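PDB 2NQW: CBS domain protein from Porphyromonas gingivalis, which is of unknown function but belongs to the UPF0053 membrane-protein family and may bind flavin adenine dinucleotide, the chain here being its transporter associated domain. Local coordinates for residues T66-E70 with P71-Q75; G21-L25 with S26-H30; L32-E36 with N37-E41. All blocks are in the same frame, centred on the assembly; numbering follows the deposited sequence. Where two conformers were deposited one is given.

Interaction 1. Residues T66-E70 with P71-Q75; sequences TAVYE and PFRFQ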
loop_
_atom_site.group_PDB
_atom_site.type_symbol
_atom_site.label_atom_id
_atom_site.label_comp_id
_atom_site.label_asym_id
_atom_site.label_seq_id
_atom_site.Cartn_x
_atom_site.Cartn_y
_atom_site.Cartn_z
ATOM N N THR A 66 -1.015 -3.326 10.171
ATOM C CA THR A 66 0.179 -3.315 9.333
ATOM C C THR A 66 0.296 -4.622 8.539
ATOM O O THR A 66 -0.316 -5.652 8.878
ATOM C CB THR A 66 1.455 -3.123 10.171
ATOM O OG1 THR A 66 1.648 -4.224 11.065
ATOM C CG2 THR A 66 1.415 -1.798 10.956
ATOM N N ALA A 67 1.091 -4.586 7.469
ATOM C CA ALA A 67 1.312 -5.766 6.649
ATOM C C ALA A 67 2.702 -5.631 6.066
ATOM O O ALA A 67 3.162 -4.505 5.826
ATOM C CB ALA A 67 0.289 -5.860 5.531
ATOM N N VAL A 68 3.352 -6.757 5.796
ATOM C CA VAL A 68 4.706 -6.745 5.230
ATOM C C VAL A 68 4.713 -7.532 3.931
ATOM O O VAL A 68 4.139 -8.626 3.857
ATOM C CB VAL A 68 5.732 -7.331 6.236
ATOM C CG1 VAL A 68 7.133 -7.465 5.590
ATOM C CG2 VAL A 68 5.820 -6.430 7.462
ATOM N N TYR A 69 5.375 -6.986 2.905
ATOM C CA TYR A 69 5.698 -7.747 1.707
ATOM C C TYR A 69 7.101 -7.251 1.344
ATOM O O TYR A 69 7.245 -6.201 0.697
ATOM C CB TYR A 69 4.684 -7.477 0.561
ATOM C CG TYR A 69 4.843 -8.502 -0.549
ATOM C CD1 TYR A 69 4.165 -9.716 -0.481
ATOM C CD2 TYR A 69 5.715 -8.284 -1.607
ATOM C CE1 TYR A 69 4.344 -10.698 -1.449
ATOM C CE2 TYR A 69 5.900 -9.230 -2.577
ATOM C CZ TYR A 69 5.214 -10.438 -2.502
ATOM O OH TYR A 69 5.437 -11.393 -3.477
ATOM N N GLU A 70 8.120 -7.979 1.827
ATOM C CA GLU A 70 9.469 -7.415 1.846
ATOM C C GLU A 70 9.856 -6.922 0.445
ATOM O O GLU A 70 9.629 -7.621 -0.540
ATOM C CB GLU A 70 10.489 -8.438 2.343
ATOM C CG GLU A 70 10.437 -8.709 3.843
ATOM C CD GLU A 70 11.017 -7.598 4.689
ATOM O OE1 GLU A 70 11.466 -6.585 4.142
ATOM O OE2 GLU A 70 11.094 -7.763 5.928
ATOM N N PRO A 71 10.510 -5.748 0.346
ATOM C CA PRO A 71 11.038 -4.894 1.413
ATOM C C PRO A 71 10.035 -3.874 1.940
ATOM O O PRO A 71 10.442 -2.966 2.661
ATOM C CB PRO A 71 12.187 -4.170 0.707
ATOM C CG PRO A 71 11.636 -3.964 -0.689
ATOM C CD PRO A 71 10.940 -5.293 -0.996
ATOM N N PHE A 72 8.756 -4.013 1.590
ATOM C CA PHE A 72 7.757 -2.997 1.942
ATOM C C PHE A 72 7.059 -3.310 3.245
ATOM O O PHE A 72 6.775 -4.468 3.559
ATOM C CB PHE A 72 6.707 -2.922 0.810
ATOM C CG PHE A 72 7.315 -2.635 -0.538
ATOM C CD1 PHE A 72 7.467 -3.652 -1.463
ATOM C CD2 PHE A 72 7.816 -1.380 -0.841
ATOM C CE1 PHE A 72 8.067 -3.404 -2.685
ATOM C CE2 PHE A 72 8.441 -1.127 -2.079
ATOM C CZ PHE A 72 8.571 -2.135 -2.997
ATOM N N ARG A 73 6.721 -2.253 3.961
ATOM C CA ARG A 73 5.839 -2.355 5.111
ATOM C C ARG A 73 4.727 -1.332 4.916
ATOM O O ARG A 73 4.990 -0.170 4.539
ATOM C CB ARG A 73 6.603 -2.054 6.408
ATOM C CG ARG A 73 5.750 -2.233 7.659
ATOM C CD ARG A 73 6.587 -1.869 8.941
ATOM N NE ARG A 73 5.782 -2.024 10.157
ATOM C CZ ARG A 73 5.563 -3.190 10.753
ATOM N NH1 ARG A 73 6.115 -4.291 10.250
ATOM N NH2 ARG A 73 4.790 -3.252 11.845
ATOM N N PHE A 74 3.498 -1.772 5.167
ATOM C CA PHE A 74 2.306 -0.955 4.938
ATOM C C PHE A 74 1.558 -0.767 6.240
ATOM O O PHE A 74 1.540 -1.676 7.087
ATOM C CB PHE A 74 1.351 -1.729 4.012
ATOM C CG PHE A 74 1.981 -2.160 2.704
ATOM C CD1 PHE A 74 2.325 -1.218 1.746
ATOM C CD2 PHE A 74 2.245 -3.499 2.426
ATOM C CE1 PHE A 74 2.920 -1.598 0.553
ATOM C CE2 PHE A 74 2.840 -3.890 1.200
ATOM C CZ PHE A 74 3.147 -2.916 0.261
ATOM N N GLN A 75 0.935 0.393 6.419
ATOM C CA GLN A 75 0.098 0.596 7.589
ATOM C C GLN A 75 -1.180 1.324 7.142
ATOM O O GLN A 75 -1.129 2.296 6.373
ATOM C CB GLN A 75 0.830 1.456 8.625
ATOM C CG GLN A 75 0.008 1.758 9.896
ATOM C CD GLN A 75 0.847 2.548 10.886
ATOM O OE1 GLN A 75 2.070 2.379 10.942
ATOM N NE2 GLN A 75 0.206 3.345 11.704
HETATM O O HOH W 1 9.280 -4.771 5.370
#

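Interaction 2. Residues G21-L25 with S26-H30; sequences GKTSL and SDVRH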
loop_
_atom_site.group_PDB
_atom_site.type_symbol
_atom_site.label_atom_id
_atom_site.label_comp_id
_atom_site.label_asym_id
_atom_site.label_seq_id
_atom_site.Cartn_x
_atom_site.Cartn_y
_atom_site.Cartn_z
ATOM N N GLY A 21 -5.821 4.592 -0.690
ATOM C CA GLY A 21 -5.942 3.127 -0.724
ATOM C C GLY A 21 -6.343 2.587 -2.089
ATOM O O GLY A 21 -5.936 1.484 -2.475
ATOM N N LYS A 22 -7.126 3.362 -2.836
ATOM C CA LYS A 22 -7.592 2.908 -4.137
ATOM C C LYS A 22 -6.537 2.980 -5.224
ATOM O O LYS A 22 -6.801 2.568 -6.374
ATOM C CB LYS A 22 -8.793 3.748 -4.590
ATOM C CG LYS A 22 -8.386 5.146 -5.082
ATOM C CD LYS A 22 -9.571 5.948 -5.637
ATOM C CE LYS A 22 -9.105 7.317 -6.076
ATOM N NZ LYS A 22 -8.073 7.243 -7.135
ATOM N N THR A 23 -5.332 3.487 -4.901
ATOM C CA THR A 23 -4.320 3.634 -5.971
ATOM C C THR A 23 -3.991 2.268 -6.574
ATOM O O THR A 23 -3.733 1.297 -5.828
ATOM C CB THR A 23 -3.035 4.243 -5.405
ATOM O OG1 THR A 23 -3.344 5.456 -4.692
ATOM C CG2 THR A 23 -2.041 4.564 -6.548
ATOM N N SER A 24 -3.972 2.158 -7.906
ATOM C CA SER A 24 -3.618 0.869 -8.476
ATOM C C SER A 24 -2.159 0.513 -8.129
ATOM O O SER A 24 -1.300 1.390 -7.979
ATOM C CB SER A 24 -3.809 0.899 -9.983
ATOM O OG SER A 24 -2.862 1.767 -10.589
ATOM N N LEU A 25 -1.861 -0.774 -8.052
ATOM C CA LEU A 25 -0.468 -1.178 -7.880
ATOM C C LEU A 25 0.398 -0.691 -9.030
ATOM O O LEU A 25 1.548 -0.318 -8.816
ATOM C CB LEU A 25 -0.334 -2.703 -7.715
ATOM C CG LEU A 25 -0.998 -3.262 -6.432
ATOM C CD1 LEU A 25 -0.655 -4.745 -6.346
ATOM C CD2 LEU A 25 -0.451 -2.535 -5.225
ATOM N N SER A 26 -0.157 -0.684 -10.250
ATOM C CA SER A 26 0.532 -0.075 -11.413
ATOM C C SER A 26 0.991 1.331 -11.087
ATOM O O SER A 26 2.149 1.694 -11.324
ATOM C CB SER A 26 -0.415 -0.025 -12.625
ATOM O OG SER A 26 -0.384 -1.287 -13.276
ATOM N N ASP A 27 0.068 2.140 -10.577
ATOM C CA ASP A 27 0.375 3.533 -10.295
ATOM C C ASP A 27 1.335 3.669 -9.121
ATOM O O ASP A 27 2.168 4.570 -9.122
ATOM C CB ASP A 27 -0.879 4.361 -10.076
ATOM C CG ASP A 27 -1.616 4.646 -11.388
ATOM O OD1 ASP A 27 -1.084 4.315 -12.489
ATOM O OD2 ASP A 27 -2.734 5.176 -11.300
ATOM N N VAL A 28 1.240 2.797 -8.113
ATOM C CA VAL A 28 2.246 2.830 -7.049
ATOM C C VAL A 28 3.643 2.562 -7.640
ATOM O O VAL A 28 4.615 3.269 -7.308
ATOM C CB VAL A 28 1.940 1.807 -5.916
ATOM C CG1 VAL A 28 3.043 1.806 -4.868
ATOM C CG2 VAL A 28 0.579 2.136 -5.228
ATOM N N ARG A 29 3.771 1.544 -8.492
ATOM C CA ARG A 29 5.068 1.255 -9.083
ATOM C C ARG A 29 5.539 2.407 -9.943
ATOM O O ARG A 29 6.730 2.731 -9.962
ATOM C CB ARG A 29 5.017 -0.032 -9.918
ATOM C CG ARG A 29 4.762 -1.297 -9.079
ATOM C CD ARG A 29 5.033 -2.565 -9.887
ATOM N NE ARG A 29 4.116 -2.658 -11.015
ATOM C CZ ARG A 29 2.928 -3.257 -11.027
ATOM N NH1 ARG A 29 2.486 -3.955 -9.977
ATOM N NH2 ARG A 29 2.166 -3.187 -12.131
ATOM N N HIS A 30 4.603 3.054 -10.647
ATOM C CA HIS A 30 4.939 4.235 -11.474
ATOM C C HIS A 30 5.509 5.358 -10.605
ATOM O O HIS A 30 6.602 5.880 -10.881
ATOM C CB HIS A 30 3.675 4.724 -12.189
ATOM C CG HIS A 30 3.826 6.038 -12.872
ATOM N ND1 HIS A 30 4.455 6.159 -14.088
ATOM C CD2 HIS A 30 3.493 7.290 -12.478
ATOM C CE1 HIS A 30 4.475 7.442 -14.433
ATOM N NE2 HIS A 30 3.896 8.151 -13.474
HETATM O O HOH W 2 -4.700 4.341 -9.550
#

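Interaction 3. Residues L32-E36 with N37-E41; sequences LDLPE and NAFGE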
loop_
_atom_site.group_PDB
_atom_site.type_symbol
_atom_site.label_atom_id
_atom_site.label_comp_id
_atom_site.label_asym_id
_atom_site.label_seq_id
_atom_site.Cartn_x
_atom_site.Cartn_y
_atom_site.Cartn_z
ATOM N N LEU A 32 6.631 5.334 -7.479
ATOM C CA LEU A 32 7.773 5.015 -6.621
ATOM C C LEU A 32 8.933 4.430 -7.410
ATOM O O LEU A 32 9.909 3.982 -6.810
ATOM C CB LEU A 32 7.369 4.090 -5.467
ATOM C CG LEU A 32 6.336 4.702 -4.520
ATOM C CD1 LEU A 32 6.109 3.728 -3.358
ATOM C CD2 LEU A 32 6.761 6.084 -4.026
ATOM N N ASP A 33 8.854 4.447 -8.744
ATOM C CA ASP A 33 9.951 3.965 -9.574
ATOM C C ASP A 33 10.321 2.568 -9.166
ATOM O O ASP A 33 11.542 2.202 -9.147
ATOM C CB ASP A 33 11.184 4.875 -9.470
ATOM C CG ASP A 33 10.900 6.288 -9.875
ATOM O OD1 ASP A 33 10.143 6.499 -10.845
ATOM O OD2 ASP A 33 11.445 7.232 -9.236
ATOM N N LEU A 34 9.328 1.677 -9.129
ATOM C CA LEU A 34 9.554 0.269 -8.745
ATOM C C LEU A 34 9.603 -0.652 -9.948
ATOM O O LEU A 34 8.934 -0.391 -10.950
ATOM C CB LEU A 34 8.434 -0.219 -7.828
ATOM C CG LEU A 34 8.309 0.573 -6.518
ATOM C CD1 LEU A 34 7.115 0.059 -5.715
ATOM C CD2 LEU A 34 9.577 0.476 -5.705
ATOM N N PRO A 35 10.344 -1.755 -9.829
ATOM C CA PRO A 35 10.312 -2.773 -10.894
ATOM C C PRO A 35 8.947 -3.485 -10.952
ATOM O O PRO A 35 8.175 -3.494 -9.978
ATOM C CB PRO A 35 11.407 -3.739 -10.471
ATOM C CG PRO A 35 11.402 -3.661 -8.983
ATOM C CD PRO A 35 11.183 -2.162 -8.694
ATOM N N GLU A 36 8.690 -4.148 -12.070
ATOM C CA GLU A 36 7.389 -4.749 -12.308
ATOM C C GLU A 36 7.016 -5.803 -11.292
ATOM O O GLU A 36 5.833 -6.000 -11.028
ATOM C CB GLU A 36 7.369 -5.384 -13.703
ATOM C CG GLU A 36 7.145 -4.413 -14.784
ATOM C CD GLU A 36 7.002 -5.142 -16.108
ATOM O OE1 GLU A 36 7.944 -5.887 -16.483
ATOM O OE2 GLU A 36 5.943 -4.966 -16.755
ATOM N N ASN A 37 8.024 -6.491 -10.751
ATOM C CA ASN A 37 7.770 -7.571 -9.804
ATOM C C ASN A 37 7.821 -7.135 -8.359
ATOM O O ASN A 37 7.885 -7.982 -7.472
ATOM C CB ASN A 37 8.753 -8.730 -10.030
ATOM C CG ASN A 37 10.154 -8.400 -9.618
ATOM O OD1 ASN A 37 10.535 -7.238 -9.488
ATOM N ND2 ASN A 37 10.954 -9.450 -9.358
ATOM N N ALA A 38 7.741 -5.839 -8.072
ATOM C CA ALA A 38 7.907 -5.355 -6.709
ATOM C C ALA A 38 6.942 -6.035 -5.728
ATOM O O ALA A 38 7.302 -6.291 -4.576
ATOM C CB ALA A 38 7.699 -3.829 -6.655
ATOM N N PHE A 39 5.693 -6.271 -6.165
ATOM C CA PHE A 39 4.675 -6.841 -5.263
ATOM C C PHE A 39 4.407 -8.313 -5.563
ATOM O O PHE A 39 3.481 -8.908 -4.983
ATOM C CB PHE A 39 3.398 -5.978 -5.303
ATOM C CG PHE A 39 3.667 -4.526 -4.991
ATOM C CD1 PHE A 39 4.294 -4.162 -3.799
ATOM C CD2 PHE A 39 3.300 -3.542 -5.895
ATOM C CE1 PHE A 39 4.547 -2.811 -3.513
ATOM C CE2 PHE A 39 3.548 -2.193 -5.617
ATOM C CZ PHE A 39 4.174 -1.819 -4.439
ATOM N N GLY A 40 5.236 -8.870 -6.441
ATOM C CA GLY A 40 5.309 -10.332 -6.585
ATOM C C GLY A 40 4.041 -11.021 -7.031
ATOM O O GLY A 40 3.104 -10.411 -7.558
ATOM N N GLU A 41 3.981 -12.334 -6.817
ATOM C CA GLU A 41 2.818 -13.099 -7.244
ATOM C C GLU A 41 1.572 -12.672 -6.493
ATOM O O GLU A 41 0.480 -12.657 -7.061
ATOM C CB GLU A 41 3.048 -14.604 -7.044
ATOM C CG GLU A 41 4.063 -15.170 -7.979
ATOM C CD GLU A 41 4.168 -16.686 -7.867
ATOM O OE1 GLU A 41 3.195 -17.417 -8.186
ATOM O OE2 GLU A 41 5.225 -17.169 -7.453
HETATM O O HOH W 3 4.456 -5.830 -8.683
#

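Interaction 1. Residues T66-E70 with P71-Q75
A tight antiparallel beta hairpin joins strand 66-69 to the start of strand 72-79, and its turn, Glu-70 and Pro-71, contains a cis peptide bond before the proline. Two hydrogen-bonded pairs hold the ladder. Ala-67 and Phe-74 exchange bonds both ways, Phe-74 N to Ala-67 O at 2.8 Å being nearly straight at 168°. Tyr-69 and Phe-72 do the same next to the turn, where Phe-72 N reaches Tyr-69 O at 2.8 Å.

The non-hydrogen-bonded pairs carry Thr-66, Val-68, Arg-73 and Gln-75 on one face. Arg-73 leaves with CG anti to its own N (chi1 -176°) and stays extended to NE, which lays its guanidinium diagonally over the neighbouring strand. Arg-73 NH1 meets the methyl CG2 of Val-68 at 3.5 Å, while CB of Thr-66 sits over one face of the group, 3.7 Å from Arg-73 NH2. This is packing, since the approach of Arg-73 NH2 to Thr-66 OG1 is too poorly angled for a hydrogen bond. Beside it, Thr-66 CG2 touches Gln-75 CG at 4.0 Å. Also on the Val-68 and Arg-73 side, near the turn, a water bridges Glu-70 OE1 and Phe-72 O by weak bonds.

On the reverse face the Phe-74 ring presents its edge to the CB of Tyr-69, with Phe-74 CE2 at 4.1 Å. Pro-71 CG lies over the centre of the Phe-72 ring.

Strand 66-69 is an outermost strand of the five-stranded sheet, and strand 72-79 continues the pairing inward to strand 84-89. Helix 49-57 covers Ala-67 and Phe-74 through Phe-53, with Leu-49 and Leu-52 also on Phe-74; Phe-72 meets Phe-92 edge-to-face.

Interaction 2. Residues G21-L25 with S26-H30
Ser-24 faces Asp-27 across the first turn of helix 25-32, as its N-cap: OG accepts from Asp-27 N at 3.0 Å with an N-H...O angle of 153°. The Ser-24 hydroxyl is held between its own N and carbonyl carbon (chi1 68°), a rotation that turns OG back to the opening turn. Ser-24 OG also sits over the flat face of the Asp-27 carboxylate, 3.2 Å from Asp-27 CG, and a water accepts from Ser-24 N and donates to Asp-27 OD2, both at 2.8 Å, linking cap and carboxylate a second time. The acid's negative charge near the helix start probably suits the helix dipole.

Thr-23 sends its methyl against the same turn: its side chain crosses that of Asp-27 obliquely, Thr-23 CG2 3.7 Å from Asp-27 CB, and that of Val-28 at about a right angle. Thr-23 OG1 is hydrogen-bonded to Glu-20 O, so the threonine ties the incoming loop to strand 17-20. Leu-25 packs on Val-46.

From Val-28 N and Arg-29 N the regular helical bonds run back to Ser-24 O and Leu-25 O. Bent at chi3 (-63°), the Arg-29 chain folds back along the helix, bringing NH1 to 3.8 Å from Leu-25 CB, with Leu-25 O over one face of the guanidinium.

Interaction 3. Residues L32-E36 with N37-E41
Leu-34 and Ala-38 meet across a type I beta turn, Pro-35 to Ala-38, in the connection between helix 25-32 and helix 40-43. The packed part is apolar. Leu-34 CB lies 3.9 Å from the Ala-38 methyl CB, and the CD1 branch of Leu-34 runs on to the far end of the Phe-39 ring, 3.7 Å from CZ; the two side chains cross at about a right angle. Over the centre of one face of that ring sits Ala-38 CB, so alanine fills the angle between leucine and phenylalanine.

The turn itself is closed by Ala-38 N to Pro-35 O at 3.1 Å. A water adds a second link, donating to Glu-36 O at 2.7 Å and accepting from Phe-39 N at 2.8 Å.

The outer side is looser. Pro-35, Glu-36 and Asn-37 are exposed, and here the contact is little more than Asn-37 OD1 resting 3.7 Å from Pro-35 CG. A further type I turn, Asn-37 to Gly-40, leads into helix 40-43.

Inward, Phe-39 packs on Leu-25, Val-28 and Arg-29 of helix 25-32 and on Phe-72 and Phe-74 of strand 72-79, bridging helix and sheet.

Interaction 3 lies between the other two and touches both, whereas interactions 1 and 2 stay about 6 Å apart at their nearest atoms, on opposite sides of the chain's centre. From interaction 2, Arg-29 O probably accepts a hydrogen bond from Leu-34 N at 2.9 Å, and Arg-29 CG packs 3.8 Å from Phe-39 CE2. Toward interaction 1, Phe-72 CE1 comes to 3.7 Å from Phe-39 CE1, and Tyr-69 OH packs 3.3 Å from Gly-40 CA. Phe-39 is thus the common element between helix 25-32 and the hairpin. A glycerol, probably from crystallisation, hydrogen-bonds Glu-70 N at the hairpin turn.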